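Local coordinates for protein endonuclease V (Homo sapiens, PDB 6OZE) that probably cleaves inosine-containing RNA as a metal-ion-dependent endoribonuclease with an RNase H-like fold, at residues A[23-28]-A[204-209]; A[35-40]-A[111-116]. The protein carries 4 engineered substitutions. All coordinates share one frame; numbering follows the deposited sequence.

Interaction 1: residues A[23-28]-A[204-209]; sequences RDTEAW and GHRMSL
D24 carries its carboxyl group anti to its own carbonyl carbon (chi1 -64°), while S208 tucks its hydroxyl between backbone N and carbonyl carbon, and these two turns bring the groups together through two hydrogen bonds. The backbone N of S208 donates to D24 OD1 at 2.8 Å in an almost straight bond (176°), reaching it from above the carboxylate plane. The hydroxyl OG of S208 donates to D24 OD2, also at 2.8 Å, on the syn side but tilted out of the carboxylate plane. S208 is the N-cap of helix 209-218, its OG also accepting from A211 N, so the hydroxyl is donor and acceptor at once. An alanine in place of D24 would probably leave the backbone N and hydroxyl of S208 without these acceptors and the helix cap freer to turn.

R206 crosses T25 at about a right angle, its CD lying 3.2 Å from T25 OG1. The arginine brings NH1 to 2.7 Å from E26 OE2 in a salt bridge, the carboxylate plane turned 71° from the guanidinium. E26 OE2 also accepts from T25 OG1 at 2.8 Å, which ties the carboxylate to its own loop.

M207 CE packs 3.7 Å from W28 CZ3, while SD sits obliquely 5.4 Å from the centre of the six-membered ring, a Met-aromatic contact. Q29 ties the loop further, its side-chain amide bonded to T25 N, E26 N and R206 O. With a negative carboxylate at the N-terminus of helix 209-218 and a second one matched to R206, the contact is likely to gain from both helix dipole and ion pairing.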
ATOM      1  N   ARG A  23      -7.083 -13.506   4.999  1.00 36.43           N
ATOM      2  CA  ARG A  23      -7.718 -14.359   4.018  1.00 38.26           C
ATOM      3  C   ARG A  23      -8.652 -13.507   3.178  1.00 33.99           C
ATOM      4  O   ARG A  23      -8.962 -12.359   3.514  1.00 35.52           O
ATOM      5  CB  ARG A  23      -8.516 -15.478   4.693  1.00 43.12           C
ATOM      6  CG  ARG A  23      -9.708 -14.961   5.459  1.00 48.86           C
ATOM      7  CD  ARG A  23     -10.417 -16.071   6.210  1.00 61.31           C
ATOM      8  NE  ARG A  23     -11.513 -15.537   7.010  1.00 70.54           N
ATOM      9  CZ  ARG A  23     -12.733 -15.301   6.540  1.00 74.35           C
ATOM     10  NH1 ARG A  23     -13.019 -15.555   5.268  1.00 68.82           N
ATOM     11  NH2 ARG A  23     -13.668 -14.810   7.341  1.00 79.30           N
ATOM     12  N   ASP A  24      -9.093 -14.079   2.065  1.00 36.98           N
ATOM     13  CA  ASP A  24     -10.055 -13.392   1.221  1.00 31.04           C
ATOM     14  C   ASP A  24     -11.427 -13.430   1.876  1.00 38.84           C
ATOM     15  O   ASP A  24     -11.831 -14.443   2.451  1.00 40.72           O
ATOM     16  CB  ASP A  24     -10.106 -14.074  -0.144  1.00 31.74           C
ATOM     17  CG  ASP A  24      -8.788 -13.958  -0.885  1.00 33.70           C
ATOM     18  OD1 ASP A  24      -8.242 -12.837  -0.935  1.00 35.24           O
ATOM     19  OD2 ASP A  24      -8.302 -14.997  -1.387  1.00 37.99           O
ATOM     20  N   THR A  25     -12.135 -12.306   1.809  1.00 33.88           N
ATOM     21  CA  THR A  25     -13.464 -12.209   2.388  1.00 34.70           C
ATOM     22  C   THR A  25     -14.557 -11.910   1.373  1.00 40.30           C
ATOM     23  O   THR A  25     -15.739 -11.977   1.731  1.00 40.32           O
ATOM     24  CB  THR A  25     -13.499 -11.147   3.508  1.00 37.65           C
ATOM     25  OG1 THR A  25     -13.148  -9.862   2.982  1.00 37.16           O
ATOM     26  CG2 THR A  25     -12.518 -11.504   4.621  1.00 41.45           C
ATOM     27  N   GLU A  26     -14.210 -11.608   0.121  1.00 35.50           N
ATOM     28  CA  GLU A  26     -15.183 -11.224  -0.892  1.00 37.76           C
ATOM     29  C   GLU A  26     -15.137 -12.208  -2.050  1.00 36.72           C
ATOM     30  O   GLU A  26     -14.065 -12.709  -2.403  1.00 35.14           O
ATOM     31  CB  GLU A  26     -14.875  -9.831  -1.432  1.00 33.27           C
ATOM     32  CG  GLU A  26     -14.569  -8.809  -0.340  1.00 32.32           C
ATOM     33  CD  GLU A  26     -15.688  -8.695   0.674  1.00 44.89           C
ATOM     34  OE1 GLU A  26     -16.869  -8.631   0.262  1.00 49.02           O
ATOM     35  OE2 GLU A  26     -15.390  -8.693   1.888  1.00 41.55           O
ATOM     36  N   ALA A  27     -16.308 -12.472  -2.640  1.00 33.98           N
ATOM     37  CA  ALA A  27     -16.383 -13.396  -3.767  1.00 37.89           C
ATOM     38  C   ALA A  27     -15.474 -12.959  -4.911  1.00 37.00           C
ATOM     39  O   ALA A  27     -14.864 -13.803  -5.578  1.00 36.92           O
ATOM     40  CB  ALA A  27     -17.827 -13.523  -4.250  1.00 41.58           C
ATOM     41  N   TRP A  28     -15.367 -11.648  -5.154  1.00 34.62           N
ATOM     42  CA  TRP A  28     -14.575 -11.196  -6.296  1.00 33.72           C
ATOM     43  C   TRP A  28     -13.107 -11.567  -6.150  1.00 35.91           C
ATOM     44  O   TRP A  28     -12.412 -11.744  -7.153  1.00 31.23           O
ATOM     45  CB  TRP A  28     -14.749  -9.696  -6.558  1.00 30.41           C
ATOM     46  CG  TRP A  28     -14.253  -8.770  -5.470  1.00 29.49           C
ATOM     47  CD1 TRP A  28     -15.017  -8.151  -4.520  1.00 34.07           C
ATOM     48  CD2 TRP A  28     -12.900  -8.341  -5.236  1.00 25.05           C
ATOM     49  NE1 TRP A  28     -14.227  -7.369  -3.707  1.00 29.79           N
ATOM     50  CE2 TRP A  28     -12.925  -7.465  -4.123  1.00 26.78           C
ATOM     51  CE3 TRP A  28     -11.673  -8.607  -5.858  1.00 26.49           C
ATOM     52  CZ2 TRP A  28     -11.769  -6.871  -3.607  1.00 27.15           C
ATOM     53  CZ3 TRP A  28     -10.524  -8.012  -5.349  1.00 23.96           C
ATOM     54  CH2 TRP A  28     -10.583  -7.142  -4.234  1.00 25.81           C
ATOM     55  N   GLY A 204      -2.335  -6.331   3.419  1.00 24.24           N
ATOM     56  CA  GLY A 204      -2.727  -5.358   4.413  1.00 23.79           C
ATOM     57  C   GLY A 204      -3.833  -5.913   5.287  1.00 23.23           C
ATOM     58  O   GLY A 204      -3.646  -6.127   6.488  1.00 26.12           O
ATOM     59  N   HIS A 205      -4.989  -6.174   4.682  1.00 23.70           N
ATOM     60  CA  HIS A 205      -6.162  -6.590   5.445  1.00 22.02           C
ATOM     61  C   HIS A 205      -7.172  -7.166   4.470  1.00 24.66           C
ATOM     62  O   HIS A 205      -7.319  -6.662   3.354  1.00 24.00           O
ATOM     63  CB  HIS A 205      -6.780  -5.383   6.166  1.00 23.54           C
ATOM     64  CG  HIS A 205      -7.985  -5.700   6.997  1.00 24.63           C
ATOM     65  ND1 HIS A 205      -7.984  -6.652   7.996  1.00 26.83           N
ATOM     66  CD2 HIS A 205      -9.214  -5.126   7.030  1.00 26.00           C
ATOM     67  CE1 HIS A 205      -9.170  -6.674   8.584  1.00 31.19           C
ATOM     68  NE2 HIS A 205      -9.932  -5.752   8.023  1.00 26.87           N
ATOM     69  N   ARG A 206      -7.832  -8.252   4.883  1.00 23.75           N
ATOM     70  CA  ARG A 206      -8.962  -8.827   4.154  1.00 26.83           C
ATOM     71  C   ARG A 206      -8.614  -9.249   2.730  1.00 31.49           C
ATOM     72  O   ARG A 206      -9.450  -9.157   1.831  1.00 30.68           O
ATOM     73  CB  ARG A 206     -10.192  -7.915   4.177  1.00 29.17           C
ATOM     74  CG  ARG A 206     -10.907  -7.904   5.501  1.00 35.45           C
ATOM     75  CD  ARG A 206     -12.400  -7.841   5.283  1.00 53.85           C
ATOM     76  NE  ARG A 206     -12.903  -6.476   5.269  1.00 62.26           N
ATOM     77  CZ  ARG A 206     -13.869  -6.048   4.464  1.00 69.14           C
ATOM     78  NH1 ARG A 206     -14.420  -6.879   3.589  1.00 63.16           N
ATOM     79  NH2 ARG A 206     -14.277  -4.787   4.523  1.00 67.71           N
ATOM     80  N   MET A 207      -7.384  -9.707   2.510  1.00 23.17           N
ATOM     81  CA  MET A 207      -7.051 -10.347   1.245  1.00 24.43           C
ATOM     82  C   MET A 207      -5.966 -11.383   1.497  1.00 29.00           C
ATOM     83  O   MET A 207      -5.143 -11.235   2.399  1.00 33.48           O
ATOM     84  CB  MET A 207      -6.587  -9.313   0.211  1.00 26.40           C
ATOM     85  CG  MET A 207      -6.646  -9.816  -1.245  1.00 27.91           C
ATOM     86  SD  MET A 207      -6.943  -8.414  -2.351  1.00 31.41           S
ATOM     87  CE  MET A 207      -7.294  -9.245  -3.905  1.00 28.58           C
ATOM     88  N   SER A 208      -5.993 -12.455   0.712  1.00 26.28           N
ATOM     89  CA  SER A 208      -4.906 -13.417   0.747  1.00 28.51           C
ATOM     90  C   SER A 208      -3.732 -12.877  -0.059  1.00 25.68           C
ATOM     91  O   SER A 208      -3.886 -12.018  -0.934  1.00 26.15           O
ATOM     92  CB  SER A 208      -5.349 -14.768   0.182  1.00 30.00           C
ATOM     93  OG  SER A 208      -5.546 -14.665  -1.223  1.00 32.91           O
ATOM     94  N   LEU A 209      -2.538 -13.363   0.275  1.00 27.83           N
ATOM     95  CA  LEU A 209      -1.349 -12.894  -0.427  1.00 27.03           C
ATOM     96  C   LEU A 209      -1.398 -13.273  -1.903  1.00 25.26           C
ATOM     97  O   LEU A 209      -1.068 -12.453  -2.768  1.00 27.00           O
ATOM     98  CB  LEU A 209      -0.100 -13.463   0.239  1.00 28.46           C
ATOM     99  CG  LEU A 209       1.231 -13.104  -0.427  1.00 27.77           C
ATOM    100  CD1 LEU A 209       1.415 -11.582  -0.491  1.00 24.80           C
ATOM    101  CD2 LEU A 209       2.363 -13.755   0.338  1.00 28.31           C
TER

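Interaction 2: residues A[35-40]-A[111-116]. With NA (sodium ion), chain G.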
ATOM      1  N   SER A  35     -14.002 -11.139 -11.283  1.00 31.61           N
ATOM      2  CA  SER A  35     -15.381 -10.821 -11.610  0.60 33.16           C
ATOM      3  C   SER A  35     -16.080 -10.278 -10.374  1.00 37.33           C
ATOM      4  O   SER A  35     -16.007 -10.867  -9.292  1.00 36.27           O
ATOM      5  CB  SER A  35     -16.098 -12.074 -12.098  0.60 35.68           C
ATOM      6  OG  SER A  35     -17.461 -11.802 -12.351  0.60 38.25           O
ATOM      7  N   GLY A  36     -16.743  -9.142 -10.538  1.00 32.04           N
ATOM      8  CA  GLY A  36     -17.392  -8.466  -9.448  1.00 33.98           C
ATOM      9  C   GLY A  36     -16.597  -7.307  -8.886  1.00 34.80           C
ATOM     10  O   GLY A  36     -17.158  -6.489  -8.142  1.00 33.18           O
ATOM     11  N   LEU A  37     -15.304  -7.214  -9.213  1.00 26.56           N
ATOM     12  CA  LEU A  37     -14.505  -6.064  -8.810  1.00 25.33           C
ATOM     13  C   LEU A  37     -14.734  -4.932  -9.803  1.00 26.87           C
ATOM     14  O   LEU A  37     -14.487  -5.092 -11.000  1.00 27.34           O
ATOM     15  CB  LEU A  37     -13.024  -6.435  -8.767  1.00 23.81           C
ATOM     16  CG  LEU A  37     -12.079  -5.292  -8.407  1.00 23.33           C
ATOM     17  CD1 LEU A  37     -12.394  -4.713  -7.007  1.00 23.75           C
ATOM     18  CD2 LEU A  37     -10.637  -5.778  -8.494  1.00 24.78           C
ATOM     19  N   GLN A  38     -15.203  -3.787  -9.309  1.00 28.50           N
ATOM     20  CA  GLN A  38     -15.510  -2.650 -10.165  1.00 29.09           C
ATOM     21  C   GLN A  38     -14.659  -1.423  -9.892  1.00 26.01           C
ATOM     22  O   GLN A  38     -14.475  -0.611 -10.804  1.00 25.81           O
ATOM     23  CB  GLN A  38     -16.987  -2.244 -10.012  1.00 32.15           C
ATOM     24  CG  GLN A  38     -17.965  -3.249 -10.575  1.00 43.84           C
ATOM     25  CD  GLN A  38     -17.956  -3.267 -12.093  1.00 53.29           C
ATOM     26  OE1 GLN A  38     -17.091  -3.883 -12.710  1.00 51.06           O
ATOM     27  NE2 GLN A  38     -18.910  -2.571 -12.700  1.00 69.14           N
ATOM     28  N   ARG A  39     -14.196  -1.227  -8.657  1.00 23.06           N
ATOM     29  CA  ARG A  39     -13.447  -0.030  -8.291  1.00 22.75           C
ATOM     30  C   ARG A  39     -12.279  -0.392  -7.386  1.00 23.37           C
ATOM     31  O   ARG A  39     -12.458  -1.069  -6.368  1.00 23.79           O
ATOM     32  CB  ARG A  39     -14.352   0.981  -7.580  1.00 23.93           C
ATOM     33  CG  ARG A  39     -15.445   1.537  -8.479  1.00 26.31           C
ATOM     34  CD  ARG A  39     -16.378   2.482  -7.724  1.00 29.32           C
ATOM     35  NE  ARG A  39     -16.972   1.822  -6.569  1.00 30.54           N
ATOM     36  CZ  ARG A  39     -18.027   1.018  -6.618  1.00 37.59           C
ATOM     37  NH1 ARG A  39     -18.485   0.469  -5.502  1.00 43.89           N
ATOM     38  NH2 ARG A  39     -18.630   0.763  -7.772  1.00 39.64           N
ATOM     39  N   VAL A  40     -11.092   0.076  -7.758  1.00 20.33           N
ATOM     40  CA  VAL A  40      -9.865  -0.147  -7.003  0.75 20.24           C
ATOM     41  C   VAL A  40      -9.310   1.217  -6.617  1.00 20.93           C
ATOM     42  O   VAL A  40      -9.191   2.100  -7.471  1.00 22.07           O
ATOM     43  CB  VAL A  40      -8.829  -0.927  -7.836  0.75 19.94           C
ATOM     44  CG1 VAL A  40      -7.546  -1.117  -7.057  0.75 18.71           C
ATOM     45  CG2 VAL A  40      -9.386  -2.279  -8.286  0.75 23.77           C
ATOM     46  N   MET A 111     -17.070   4.339  -3.665  1.00 28.66           N
ATOM     47  CA  MET A 111     -16.151   3.784  -2.680  1.00 24.10           C
ATOM     48  C   MET A 111     -15.386   2.623  -3.297  1.00 27.03           C
ATOM     49  O   MET A 111     -15.986   1.781  -3.982  1.00 30.95           O
ATOM     50  CB  MET A 111     -16.915   3.278  -1.459  1.00 30.45           C
ATOM     51  CG  MET A 111     -17.153   4.345  -0.401  1.00 38.20           C
ATOM     52  SD  MET A 111     -15.612   4.877   0.379  1.00 34.66           S
ATOM     53  CE  MET A 111     -15.004   3.336   1.049  1.00 37.89           C
ATOM     54  N   PRO A 112     -14.082   2.545  -3.090  1.00 25.23           N
ATOM     55  CA  PRO A 112     -13.322   1.411  -3.619  1.00 22.91           C
ATOM     56  C   PRO A 112     -13.654   0.122  -2.882  1.00 25.75           C
ATOM     57  O   PRO A 112     -13.995   0.119  -1.698  1.00 26.06           O
ATOM     58  CB  PRO A 112     -11.869   1.821  -3.368  1.00 23.40           C
ATOM     59  CG  PRO A 112     -11.930   2.802  -2.232  1.00 24.95           C
ATOM     60  CD  PRO A 112     -13.223   3.546  -2.434  1.00 24.98           C
ATOM     61  N   GLN A 113     -13.518  -0.998  -3.593  1.00 22.71           N
ATOM     62  CA  GLN A 113     -13.685  -2.303  -2.964  1.00 25.29           C
ATOM     63  C   GLN A 113     -12.386  -2.831  -2.370  1.00 20.96           C
ATOM     64  O   GLN A 113     -12.411  -3.824  -1.622  1.00 23.79           O
ATOM     65  CB  GLN A 113     -14.236  -3.300  -3.991  1.00 25.25           C
ATOM     66  CG  GLN A 113     -15.662  -2.987  -4.411  1.00 26.29           C
ATOM     67  CD  GLN A 113     -16.019  -3.625  -5.724  1.00 26.61           C
ATOM     68  OE1 GLN A 113     -15.699  -3.087  -6.779  1.00 26.60           O
ATOM     69  NE2 GLN A 113     -16.670  -4.786  -5.676  1.00 31.11           N
ATOM     70  N   VAL A 114     -11.269  -2.187  -2.693  1.00 19.43           N
ATOM     71  CA  VAL A 114      -9.943  -2.582  -2.230  1.00 19.62           C
ATOM     72  C   VAL A 114      -9.039  -1.376  -2.440  1.00 18.45           C
ATOM     73  O   VAL A 114      -9.221  -0.605  -3.388  1.00 20.19           O
ATOM     74  CB  VAL A 114      -9.447  -3.824  -3.030  1.00 18.83           C
ATOM     75  CG1 VAL A 114      -9.471  -3.552  -4.550  1.00 24.14           C
ATOM     76  CG2 VAL A 114      -8.039  -4.233  -2.593  1.00 21.70           C
ATOM     77  N   LEU A 115      -8.053  -1.216  -1.562  1.00 18.23           N
ATOM     78  CA  LEU A 115      -7.064  -0.155  -1.692  1.00 19.93           C
ATOM     79  C   LEU A 115      -5.706  -0.775  -1.959  1.00 18.95           C
ATOM     80  O   LEU A 115      -5.296  -1.703  -1.253  1.00 21.28           O
ATOM     81  CB  LEU A 115      -6.948   0.655  -0.395  1.00 20.75           C
ATOM     82  CG  LEU A 115      -8.160   1.449   0.079  1.00 24.76           C
ATOM     83  CD1 LEU A 115      -7.828   2.113   1.432  1.00 25.19           C
ATOM     84  CD2 LEU A 115      -8.514   2.493  -0.957  1.00 23.68           C
ATOM     85  N   LEU A 116      -5.005  -0.234  -2.942  1.00 18.09           N
ATOM     86  CA  LEU A 116      -3.579  -0.475  -3.115  1.00 17.86           C
ATOM     87  C   LEU A 116      -2.850   0.681  -2.441  1.00 21.32           C
ATOM     88  O   LEU A 116      -3.069   1.852  -2.790  1.00 20.37           O
ATOM     89  CB  LEU A 116      -3.202  -0.560  -4.589  1.00 19.72           C
ATOM     90  CG  LEU A 116      -3.925  -1.629  -5.421  1.00 22.32           C
ATOM     91  CD1 LEU A 116      -3.284  -1.720  -6.808  1.00 23.33           C
ATOM     92  CD2 LEU A 116      -3.918  -3.009  -4.738  1.00 21.87           C
TER
HETATM   93 NA    NA G 306     -15.227  -5.295 -13.141  1.00 40.96          NA
HETATM   94  O   HOH W   1     -16.813  -7.569 -12.796  1.00 45.41           O
HETATM   95  O   HOH W   2     -16.191  -4.811 -15.476  1.00 57.30           O
HETATM   96  O   HOH W   3     -13.836  -7.390 -13.024  1.00 35.08           O
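Q113 reaches across to the backbone of 36-39 with both ends of its carboxamide. OE1 accepts from two successive amides, Q38 N at 2.7 Å and R39 N at 3.0 Å, the second in the carbonyl plane. NE2 donates to G36 O at 3.0 Å, nearly within the amide plane, so three bonds fix the rotation of the group. With CG anti to the carbonyl carbon (chi1 -68°) and the chain extended beyond it, Q113 slides past L37, whose CD1 lies 3.8 Å from Q113 CB. The backbone N of Q113 in turn donates to R39 O.

R39 bends at chi3 to aim NE at M111 O, 2.8 Å away; the oxygen lies in the guanidinium plane, although NE stands above the carbonyl plane of M111, and NH1 adds a weak second bond. These contacts lead into strands 39-47 and 115-118, neighbours and parallel in the mixed sheet of this RNase H-like fold. Further in, V40, in one of its two modelled conformers, packs alongside V114 and against L116.

Beyond the Q113 amide, L37 O at 2.3 Å and Q38 OE1 bind a sodium ion, joined by F64 O and three waters. One of these waters accepts a hydrogen bond from G36 N. Helix 209-218 covers L37, V114 and L116 through L215.

In the fold
The centres of interaction 1 and interaction 2 lie about 12 Å apart, on the same side of the chain's centre. Along the sequence the second is nested inside the loop closed by the first: 23-28, 35-40, 111-116, then 204-209. Both reach the mixed sheet, interaction 1 at the end of strand 199-205 and interaction 2 at strands 39-47 and 115-118; strand 142-146 separates 115-118 from 199-205. W28 joins them directly, its ring atom CH2 3.7 Å from V114 CB. L215 of helix 209-218 touches M207 as well as L37, V114 and L116, so the loop ahead of the first strand is packed against sheet and helix together.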